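Local coordinates for protein proline dehydrogenase (Bradyrhizobium japonicum USDA 110, PDB 3HAZ) that probably oxidises proline to glutamate in two steps, joining an FAD-dependent proline dehydrogenase and an NAD-dependent 1-pyrroline-5-carboxylate dehydrogenase in one chain, at residues F67-K72 against K147-P152; G762-M767 against T912-T917; T784-S789 against P890-V895. All coordinates share one frame; numbering follows the deposited sequence.

How the contacts relate
Contact 1 stands apart, about 37 Å from contact 2 and 38 Å from contact 3 (centre to centre), in an all-helical part of the proline dehydrogenase half that also meets a second subunit. It is only partly buried and combines leucine packing with an arginine beside a helix end. Contacts 2 and 3 are buried in the aldehyde dehydrogenase half, their centres about 13 Å apart, and both reach one mixed sheet; strand 765-769 of contact 2 is followed in the chain by helix 775-787 of contact 3. Contact 2, beside NAD, depends on glycines, an asparagine amide and waters, whereas contact 3 packs a helix on the sheet without a hydrogen bond between its segments.

Contact 1. Residues F67-K72 against K147-P152; sequences FALSTK and KRLGAP
The guanidinium of Arg148 has the carbonyl oxygen of Phe67 at its edge, in plane, 3.9 Å from NH1. Ala68 O lies oblique to the group, 3.1 Å from Arg148 NH1. The other flat group, the Phe67 ring, is met obliquely by Leu149 CD1 and lies against the ring of Tyr476 of a second subunit. Both carbonyls belong to the chain leaving helix 60-66. Ala68, at positive phi (50°), is the C-prime residue of its Schellman motif, and the positive charge of an arginine probably suits this carbonyl-rich end. Arg148 reaches it by bending at chi3 (80°) after an extended start; its NH2 makes a salt bridge with Glu73. Leu149 offers two methyls to a mixed surface: CD2 lies 3.8 Å from Phe67 O, whereas CD1 touches Phe67 CB at 4.1 Å and Leu69 CD2 at 4.3 Å. The side chains of Phe67 and Leu149 cross at about a right angle. Within the helical region of the DNA-binding domain family, the contact joins the turn between helices 60-66 and 71-85 to the end of helix 140-149, while Phe67 reaches on to Thr156 and Ala157 of helix 151-168.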
loop_
_atom_site.group_PDB
_atom_site.type_symbol
_atom_site.label_atom_id
_atom_site.label_comp_id
_atom_site.label_asym_id
_atom_site.label_seq_id
_atom_site.Cartn_x
_atom_site.Cartn_y
_atom_site.Cartn_z
ATOM N N PHE A 67 3.294 39.900 6.020
ATOM C CA PHE A 67 3.372 39.439 7.403
ATOM C C PHE A 67 2.776 38.051 7.607
ATOM O O PHE A 67 2.633 37.586 8.740
ATOM C CB PHE A 67 2.747 40.469 8.350
ATOM C CG PHE A 67 3.487 41.768 8.373
ATOM C CD1 PHE A 67 4.560 41.951 9.231
ATOM C CD2 PHE A 67 3.143 42.791 7.503
ATOM C CE1 PHE A 67 5.259 43.136 9.242
ATOM C CE2 PHE A 67 3.841 43.982 7.508
ATOM C CZ PHE A 67 4.903 44.152 8.379
ATOM N N ALA A 68 2.457 37.383 6.503
ATOM C CA ALA A 68 1.852 36.058 6.563
ATOM C C ALA A 68 0.658 36.039 7.524
ATOM O O ALA A 68 0.580 35.204 8.434
ATOM C CB ALA A 68 2.891 35.010 6.958
ATOM N N LEU A 69 -0.275 36.961 7.307
ATOM C CA LEU A 69 -1.454 37.093 8.160
ATOM C C LEU A 69 -2.633 36.240 7.698
ATOM O O LEU A 69 -2.927 36.164 6.508
ATOM C CB LEU A 69 -1.919 38.552 8.195
ATOM C CG LEU A 69 -0.924 39.664 8.540
ATOM C CD1 LEU A 69 -1.578 41.030 8.331
ATOM C CD2 LEU A 69 -0.402 39.519 9.965
ATOM N N SER A 70 -3.327 35.628 8.646
ATOM C CA SER A 70 -4.638 35.057 8.369
ATOM C C SER A 70 -5.628 36.185 8.057
ATOM O O SER A 70 -5.343 37.358 8.314
ATOM C CB SER A 70 -5.128 34.267 9.577
ATOM O OG SER A 70 -5.408 35.135 10.666
ATOM N N THR A 71 -6.786 35.836 7.504
ATOM C CA THR A 71 -7.831 36.820 7.274
ATOM C C THR A 71 -8.277 37.459 8.590
ATOM O O THR A 71 -8.569 38.656 8.636
ATOM C CB THR A 71 -9.048 36.208 6.553
ATOM O OG1 THR A 71 -9.560 35.113 7.319
ATOM C CG2 THR A 71 -8.647 35.703 5.176
ATOM N N LYS A 72 -8.323 36.665 9.660
ATOM C CA LYS A 72 -8.721 37.191 10.962
ATOM C C LYS A 72 -7.717 38.224 11.471
ATOM O O LYS A 72 -8.092 39.238 12.061
ATOM C CB LYS A 72 -8.864 36.074 11.999
ATOM C CG LYS A 72 -9.390 36.577 13.345
ATOM C CD LYS A 72 -8.871 35.759 14.515
ATOM C CE LYS A 72 -9.374 34.339 14.459
ATOM N NZ LYS A 72 -10.828 34.275 14.716
ATOM N N LYS A 147 3.275 37.129 19.677
ATOM C CA LYS A 147 4.074 35.954 19.977
ATOM C C LYS A 147 4.741 35.411 18.707
ATOM O O LYS A 147 5.896 34.990 18.737
ATOM C CB LYS A 147 3.208 34.886 20.660
ATOM C CG LYS A 147 3.928 33.586 20.997
ATOM C CD LYS A 147 3.067 32.709 21.908
ATOM C CE LYS A 147 3.707 31.352 22.181
ATOM N NZ LYS A 147 3.473 30.367 21.076
ATOM N N ARG A 148 4.026 35.456 17.588
ATOM C CA ARG A 148 4.525 34.872 16.349
ATOM C C ARG A 148 5.517 35.770 15.609
ATOM O O ARG A 148 6.562 35.305 15.164
ATOM C CB ARG A 148 3.371 34.505 15.418
ATOM C CG ARG A 148 3.786 33.540 14.325
ATOM C CD ARG A 148 2.611 33.082 13.477
ATOM N NE ARG A 148 2.234 34.075 12.476
ATOM C CZ ARG A 148 1.083 34.737 12.479
ATOM N NH1 ARG A 148 0.824 35.626 11.526
ATOM N NH2 ARG A 148 0.191 34.503 13.434
ATOM N N LEU A 149 5.180 37.050 15.475
ATOM C CA LEU A 149 5.985 37.986 14.697
ATOM C C LEU A 149 6.916 38.843 15.557
ATOM O O LEU A 149 7.958 39.294 15.086
ATOM C CB LEU A 149 5.077 38.903 13.869
ATOM C CG LEU A 149 4.178 38.297 12.789
ATOM C CD1 LEU A 149 3.232 39.353 12.234
ATOM C CD2 LEU A 149 4.998 37.679 11.667
ATOM N N GLY A 150 6.538 39.064 16.815
ATOM C CA GLY A 150 7.229 40.013 17.672
ATOM C C GLY A 150 6.462 41.324 17.672
ATOM O O GLY A 150 5.807 41.662 16.684
ATOM N N ALA A 151 6.530 42.063 18.776
ATOM C CA ALA A 151 5.793 43.324 18.882
ATOM C C ALA A 151 6.175 44.356 17.810
ATOM O O ALA A 151 5.300 45.010 17.239
ATOM C CB ALA A 151 5.929 43.915 20.282
ATOM N N PRO A 152 7.483 44.516 17.533
ATOM C CA PRO A 152 7.852 45.513 16.517
ATOM C C PRO A 152 7.238 45.263 15.132
ATOM O O PRO A 152 6.804 46.213 14.472
ATOM C CB PRO A 152 9.387 45.425 16.482
ATOM C CG PRO A 152 9.757 45.005 17.873
ATOM C CD PRO A 152 8.659 44.030 18.284
#

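Contact 2. Residues G762-M767 against T912-T917; sequences GGINAM and TGYGLT. With NAD (nicotinamide-adenine-dinucleotide), chain D.
Asn765 turns its CG anti to its own carbonyl carbon (chi1 -51°), and this directs the amide to Thr917, whose OG1 stands between its backbone N and carbonyl carbon (chi1 57°). Thr917 N then donates to Asn765 OD1 at 3.1 Å in a nearly straight bond (172°), although the donor lies well above the carbonyl plane. Water 3 donates to the same Asn765 OD1 at 2.7 Å and accepts from Leu916 N. An asparagine suits the place because its other end is used too: ND2 donates to the backbone oxygens of Cys794, the predicted catalytic cysteine, and Ala796, while Thr917 OG1 is hydrogen-bonded to Ser795 O. Here strands 765-769 and 917-921 run as parallel neighbours in the mixed sheet of the aldehyde dehydrogenase catalytic domain, and water 4 bridges Ala766 N and Thr917 O. Earlier in the chain, the Gly762-Gly763 pair comes two residues after Glu760, the predicted active-site residue. Gly762 CA comes within 3.2 Å of O2D of NAD, and a side chain there would crowd the ribose; one on Gly763 would run into Leu916 CB and Asn765 OD1. Tyr914 lays one ring face over Gly763 C, while Ile764 CG1 meets Tyr914 CD2 at 3.7 Å. Leu916 presents CD2 to the nicotinamide amide, 3.8 Å from NAD N7N.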
loop_
_atom_site.group_PDB
_atom_site.type_symbol
_atom_site.label_atom_id
_atom_site.label_comp_id
_atom_site.label_asym_id
_atom_site.label_seq_id
_atom_site.Cartn_x
_atom_site.Cartn_y
_atom_site.Cartn_z
ATOM N N GLY A 762 -34.932 19.852 29.509
ATOM C CA GLY A 762 -34.831 21.230 29.062
ATOM C C GLY A 762 -33.470 21.883 29.222
ATOM O O GLY A 762 -32.445 21.217 29.385
ATOM N N GLY A 763 -33.466 23.210 29.155
ATOM C CA GLY A 763 -32.281 23.988 29.439
ATOM C C GLY A 763 -32.639 25.447 29.655
ATOM O O GLY A 763 -33.725 25.890 29.294
ATOM N N ILE A 764 -31.726 26.180 30.278
ATOM C CA ILE A 764 -31.772 27.634 30.278
ATOM C C ILE A 764 -30.538 28.053 29.492
ATOM O O ILE A 764 -29.463 28.282 30.050
ATOM C CB ILE A 764 -31.797 28.206 31.716
ATOM C CG1 ILE A 764 -32.961 27.579 32.495
ATOM C CG2 ILE A 764 -31.910 29.731 31.693
ATOM C CD1 ILE A 764 -33.108 28.058 33.933
ATOM N N ASN A 765 -30.694 28.100 28.173
ATOM C CA ASN A 765 -29.557 28.229 27.273
ATOM C C ASN A 765 -29.087 29.672 27.129
ATOM O O ASN A 765 -29.883 30.567 26.850
ATOM C CB ASN A 765 -29.900 27.615 25.909
ATOM C CG ASN A 765 -30.450 26.201 26.034
ATOM O OD1 ASN A 765 -29.903 25.373 26.760
ATOM N ND2 ASN A 765 -31.547 25.925 25.340
ATOM N N ALA A 766 -27.788 29.878 27.328
ATOM C CA ALA A 766 -27.178 31.199 27.276
ATOM C C ALA A 766 -26.403 31.404 25.989
ATOM O O ALA A 766 -26.016 30.445 25.317
ATOM C CB ALA A 766 -26.243 31.398 28.471
ATOM N N MET A 767 -26.187 32.669 25.651
ATOM C CA MET A 767 -25.210 33.046 24.644
ATOM C C MET A 767 -24.305 34.121 25.230
ATOM O O MET A 767 -24.768 35.012 25.938
ATOM C CB MET A 767 -25.876 33.572 23.372
ATOM C CG MET A 767 -24.869 34.141 22.371
ATOM S SD MET A 767 -25.606 34.746 20.839
ATOM C CE MET A 767 -26.081 33.214 20.034
ATOM N N THR A 912 -27.346 27.482 37.230
ATOM C CA THR A 912 -28.692 26.987 36.968
ATOM C C THR A 912 -28.763 25.465 37.085
ATOM O O THR A 912 -29.807 24.913 37.427
ATOM C CB THR A 912 -29.201 27.398 35.577
ATOM O OG1 THR A 912 -28.607 26.551 34.585
ATOM C CG2 THR A 912 -28.878 28.867 35.289
ATOM N N GLY A 913 -27.651 24.796 36.794
ATOM C CA GLY A 913 -27.618 23.347 36.797
ATOM C C GLY A 913 -27.908 22.740 35.433
ATOM O O GLY A 913 -27.644 21.561 35.202
ATOM N N TYR A 914 -28.464 23.536 34.527
ATOM C CA TYR A 914 -28.731 23.064 33.170
ATOM C C TYR A 914 -27.451 23.066 32.323
ATOM O O TYR A 914 -26.440 23.641 32.724
ATOM C CB TYR A 914 -29.832 23.909 32.518
ATOM C CG TYR A 914 -31.197 23.684 33.134
ATOM C CD1 TYR A 914 -31.975 22.593 32.760
ATOM C CD2 TYR A 914 -31.703 24.548 34.101
ATOM C CE1 TYR A 914 -33.221 22.373 33.319
ATOM C CE2 TYR A 914 -32.959 24.332 34.673
ATOM C CZ TYR A 914 -33.711 23.243 34.275
ATOM O OH TYR A 914 -34.954 23.008 34.824
ATOM N N GLY A 915 -27.484 22.407 31.169
ATOM C CA GLY A 915 -26.314 22.354 30.308
ATOM C C GLY A 915 -26.596 21.765 28.942
ATOM O O GLY A 915 -25.992 20.769 28.549
ATOM N N LEU A 916 -27.518 22.380 28.213
ATOM C CA LEU A 916 -27.915 21.872 26.906
ATOM C C LEU A 916 -27.153 22.565 25.769
ATOM O O LEU A 916 -26.241 21.978 25.185
ATOM C CB LEU A 916 -29.430 21.999 26.719
ATOM C CG LEU A 916 -30.018 21.266 25.509
ATOM C CD1 LEU A 916 -29.549 19.809 25.462
ATOM C CD2 LEU A 916 -31.533 21.336 25.561
ATOM N N THR A 917 -27.519 23.805 25.448
ATOM C CA THR A 917 -26.773 24.556 24.431
ATOM C C THR A 917 -26.153 25.839 24.980
ATOM O O THR A 917 -26.671 26.453 25.920
ATOM C CB THR A 917 -27.635 24.914 23.187
ATOM O OG1 THR A 917 -28.786 25.668 23.594
ATOM C CG2 THR A 917 -28.090 23.655 22.463
HETATM P PA NAD D . -43.392 16.917 29.225
HETATM O O1A NAD D . -42.454 16.542 30.518
HETATM O O2A NAD D . -44.463 17.839 29.638
HETATM O O5B NAD D . -44.050 15.492 28.656
HETATM C C5B NAD D . -43.502 14.899 27.486
HETATM C C4B NAD D . -43.935 13.431 27.346
HETATM O O4B NAD D . -43.934 12.652 28.603
HETATM C C3B NAD D . -45.414 13.210 26.825
HETATM O O3B NAD D . -45.658 12.329 25.773
HETATM C C2B NAD D . -46.176 13.080 28.141
HETATM O O2B NAD D . -47.557 12.795 28.129
HETATM C C1B NAD D . -45.259 12.210 28.883
HETATM N N9A NAD D . -45.514 12.265 30.330
HETATM C C8A NAD D . -46.062 13.289 31.035
HETATM N N7A NAD D . -46.107 12.901 32.406
HETATM C C5A NAD D . -45.563 11.600 32.510
HETATM C C6A NAD D . -45.369 10.755 33.597
HETATM N N6A NAD D . -45.761 11.190 34.927
HETATM N N1A NAD D . -44.813 9.529 33.416
HETATM C C2A NAD D . -44.441 9.120 32.147
HETATM N N3A NAD D . -44.631 9.950 31.075
HETATM C C4A NAD D . -45.195 11.194 31.259
HETATM O O3 NAD D . -42.464 17.573 27.991
HETATM P PN NAD D . -43.212 18.396 26.742
HETATM O O1N NAD D . -44.244 19.537 27.383
HETATM O O2N NAD D . -43.955 17.456 25.901
HETATM O O5D NAD D . -42.067 19.169 25.807
HETATM C C5D NAD D . -41.372 20.293 26.329
HETATM C C4D NAD D . -40.095 19.899 27.100
HETATM O O4D NAD D . -39.278 18.794 26.517
HETATM C C3D NAD D . -39.023 21.002 27.500
HETATM O O3D NAD D . -38.697 21.188 28.857
HETATM C C2D NAD D . -37.896 20.655 26.502
HETATM O O2D NAD D . -36.670 21.359 26.505
HETATM C C1D NAD D . -37.920 19.182 26.539
HETATM N N1N NAD D . -37.260 18.681 25.326
HETATM C C2N NAD D . -35.887 18.373 25.368
HETATM C C3N NAD D . -35.221 17.892 24.162
HETATM C C7N NAD D . -33.722 17.544 24.210
HETATM O O7N NAD D . -33.234 16.963 23.309
HETATM N N7N NAD D . -32.954 17.805 25.411
HETATM C C4N NAD D . -35.988 17.736 22.901
HETATM C C5N NAD D . -37.351 18.039 22.863
HETATM C C6N NAD D . -38.031 18.525 24.084
HETATM O O HOH W 1 -26.802 26.193 30.426
HETATM O O HOH W 2 -27.310 27.536 32.568
HETATM O O HOH W 3 -28.806 24.905 29.167
HETATM O O HOH W 4 -25.850 27.673 28.181
#

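Contact 3. Residues T784-S789 against P890-V895; sequences TSAFRS and PILHVV
The carbonyl oxygen of Pro890 accepts a backbone hydrogen bond from His873 of strand 873-876, and CE1 of the Phe787 ring packs obliquely beside it at 3.4 Å. Pro890 CA lies at the edge of that ring, in its plane, and Pro890 CB touches Phe787 CD1 at 3.9 Å. One ring face carries the methyl of the preceding Ala786, offset toward the rim. Phe787 CZ meets Leu892 CB at 3.8 Å, the two side chains crossing at about a right angle. With CG anti to its backbone N (chi1 178°) and chi2 at 70°, Leu892 brings CD1 to 4.1 Å from Ala786 CB. Alanine suits the last turn of helix 775-787, where its methyl points to the strand and fits between the Phe787 ring and Leu892 CD1; Ala786 O lies 3.7 Å from Pro890 CA. Were Phe787 replaced by an alanine, Pro890 and Leu892 would probably lose their aromatic neighbour and a gap would open between helix end and strand. Leu892 also packs on Leu797 and Ile874, whereas Ile891, pointing away, meets Leu845 and Ile849 of helix 839-855, as expected of a sheet with helices on both faces. With no hydrogen bond between the two segments, the helix end is held to strand 891-897 by the fit of apolar surfaces, and the strand's backbone is left to pair within the sheet.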
loop_
_atom_site.group_PDB
_atom_site.type_symbol
_atom_site.label_atom_id
_atom_site.label_comp_id
_atom_site.label_asym_id
_atom_site.label_seq_id
_atom_site.Cartn_x
_atom_site.Cartn_y
_atom_site.Cartn_z
ATOM N N THR A 784 -32.924 34.189 15.564
ATOM C CA THR A 784 -33.179 32.807 15.168
ATOM C C THR A 784 -33.245 31.870 16.372
ATOM O O THR A 784 -34.222 31.140 16.559
ATOM C CB THR A 784 -32.085 32.294 14.211
ATOM O OG1 THR A 784 -32.201 32.969 12.955
ATOM C CG2 THR A 784 -32.238 30.803 13.989
ATOM N N SER A 785 -32.199 31.901 17.189
ATOM C CA SER A 785 -32.090 31.013 18.342
ATOM C C SER A 785 -33.213 31.181 19.370
ATOM O O SER A 785 -33.626 30.211 20.005
ATOM C CB SER A 785 -30.727 31.194 19.024
ATOM O OG SER A 785 -29.669 30.937 18.116
ATOM N N ALA A 786 -33.706 32.401 19.549
ATOM C CA ALA A 786 -34.678 32.648 20.617
ATOM C C ALA A 786 -36.139 32.641 20.165
ATOM O O ALA A 786 -37.047 32.314 20.950
ATOM C CB ALA A 786 -34.352 33.960 21.327
ATOM N N PHE A 787 -36.374 33.000 18.907
ATOM C CA PHE A 787 -37.739 33.254 18.443
ATOM C C PHE A 787 -38.221 32.303 17.353
ATOM O O PHE A 787 -39.425 32.151 17.155
ATOM C CB PHE A 787 -37.892 34.711 17.980
ATOM C CG PHE A 787 -37.467 35.717 19.004
ATOM C CD1 PHE A 787 -37.858 35.582 20.329
ATOM C CD2 PHE A 787 -36.682 36.808 18.647
ATOM C CE1 PHE A 787 -37.470 36.512 21.283
ATOM C CE2 PHE A 787 -36.292 37.742 19.597
ATOM C CZ PHE A 787 -36.693 37.589 20.922
ATOM N N ARG A 788 -37.287 31.666 16.647
ATOM C CA ARG A 788 -37.632 30.635 15.666
ATOM C C ARG A 788 -38.478 29.550 16.320
ATOM O O ARG A 788 -38.201 29.136 17.445
ATOM C CB ARG A 788 -36.366 30.017 15.069
ATOM C CG ARG A 788 -36.586 28.756 14.248
ATOM C CD ARG A 788 -36.930 29.075 12.807
ATOM N NE ARG A 788 -35.937 29.958 12.200
ATOM C CZ ARG A 788 -34.964 29.552 11.391
ATOM N NH1 ARG A 788 -34.851 28.268 11.075
ATOM N NH2 ARG A 788 -34.107 30.436 10.888
ATOM N N SER A 789 -39.506 29.095 15.611
ATOM C CA SER A 789 -40.433 28.100 16.142
ATOM C C SER A 789 -41.091 28.597 17.426
ATOM O O SER A 789 -41.396 27.806 18.315
ATOM C CB SER A 789 -39.715 26.773 16.409
ATOM O OG SER A 789 -39.002 26.340 15.269
ATOM N N PRO A 890 -41.147 32.359 22.920
ATOM C CA PRO A 890 -40.362 33.393 22.224
ATOM C C PRO A 890 -39.940 34.507 23.174
ATOM O O PRO A 890 -40.269 35.659 22.925
ATOM C CB PRO A 890 -41.357 33.981 21.213
ATOM C CG PRO A 890 -42.700 33.316 21.472
ATOM C CD PRO A 890 -42.598 32.552 22.760
ATOM N N ILE A 891 -39.220 34.176 24.239
ATOM C CA ILE A 891 -38.927 35.161 25.267
ATOM C C ILE A 891 -37.442 35.238 25.589
ATOM O O ILE A 891 -36.889 34.362 26.259
ATOM C CB ILE A 891 -39.743 34.888 26.549
ATOM C CG1 ILE A 891 -41.236 34.822 26.208
ATOM C CG2 ILE A 891 -39.463 35.966 27.600
ATOM C CD1 ILE A 891 -42.105 34.305 27.333
ATOM N N LEU A 892 -36.802 36.299 25.104
ATOM C CA LEU A 892 -35.373 36.493 25.319
ATOM C C LEU A 892 -35.107 37.310 26.581
ATOM O O LEU A 892 -35.752 38.329 26.820
ATOM C CB LEU A 892 -34.747 37.193 24.110
ATOM C CG LEU A 892 -33.261 37.514 24.215
ATOM C CD1 LEU A 892 -32.451 36.219 24.171
ATOM C CD2 LEU A 892 -32.846 38.451 23.093
ATOM N N HIS A 893 -34.154 36.852 27.387
ATOM C CA HIS A 893 -33.690 37.618 28.533
ATOM C C HIS A 893 -32.254 38.050 28.259
ATOM O O HIS A 893 -31.466 37.274 27.718
ATOM C CB HIS A 893 -33.769 36.785 29.814
ATOM C CG HIS A 893 -35.104 36.153 30.039
ATOM N ND1 HIS A 893 -35.486 34.982 29.419
ATOM C CD2 HIS A 893 -36.157 36.534 30.802
ATOM C CE1 HIS A 893 -36.711 34.663 29.800
ATOM N NE2 HIS A 893 -37.141 35.588 30.637
ATOM N N VAL A 894 -31.923 39.293 28.617
ATOM C CA VAL A 894 -30.593 39.838 28.359
ATOM C C VAL A 894 -29.929 40.405 29.611
ATOM O O VAL A 894 -30.558 41.103 30.404
ATOM C CB VAL A 894 -30.634 40.949 27.288
ATOM C CG1 VAL A 894 -29.225 41.463 27.003
ATOM C CG2 VAL A 894 -31.298 40.442 26.015
ATOM N N VAL A 895 -28.651 40.099 29.776
ATOM C CA VAL A 895 -27.845 40.685 30.837
ATOM C C VAL A 895 -26.593 41.313 30.206
ATOM O O VAL A 895 -25.892 40.662 29.431
ATOM C CB VAL A 895 -27.410 39.612 31.857
ATOM C CG1 VAL A 895 -26.396 40.184 32.839
ATOM C CG2 VAL A 895 -28.617 39.045 32.585
#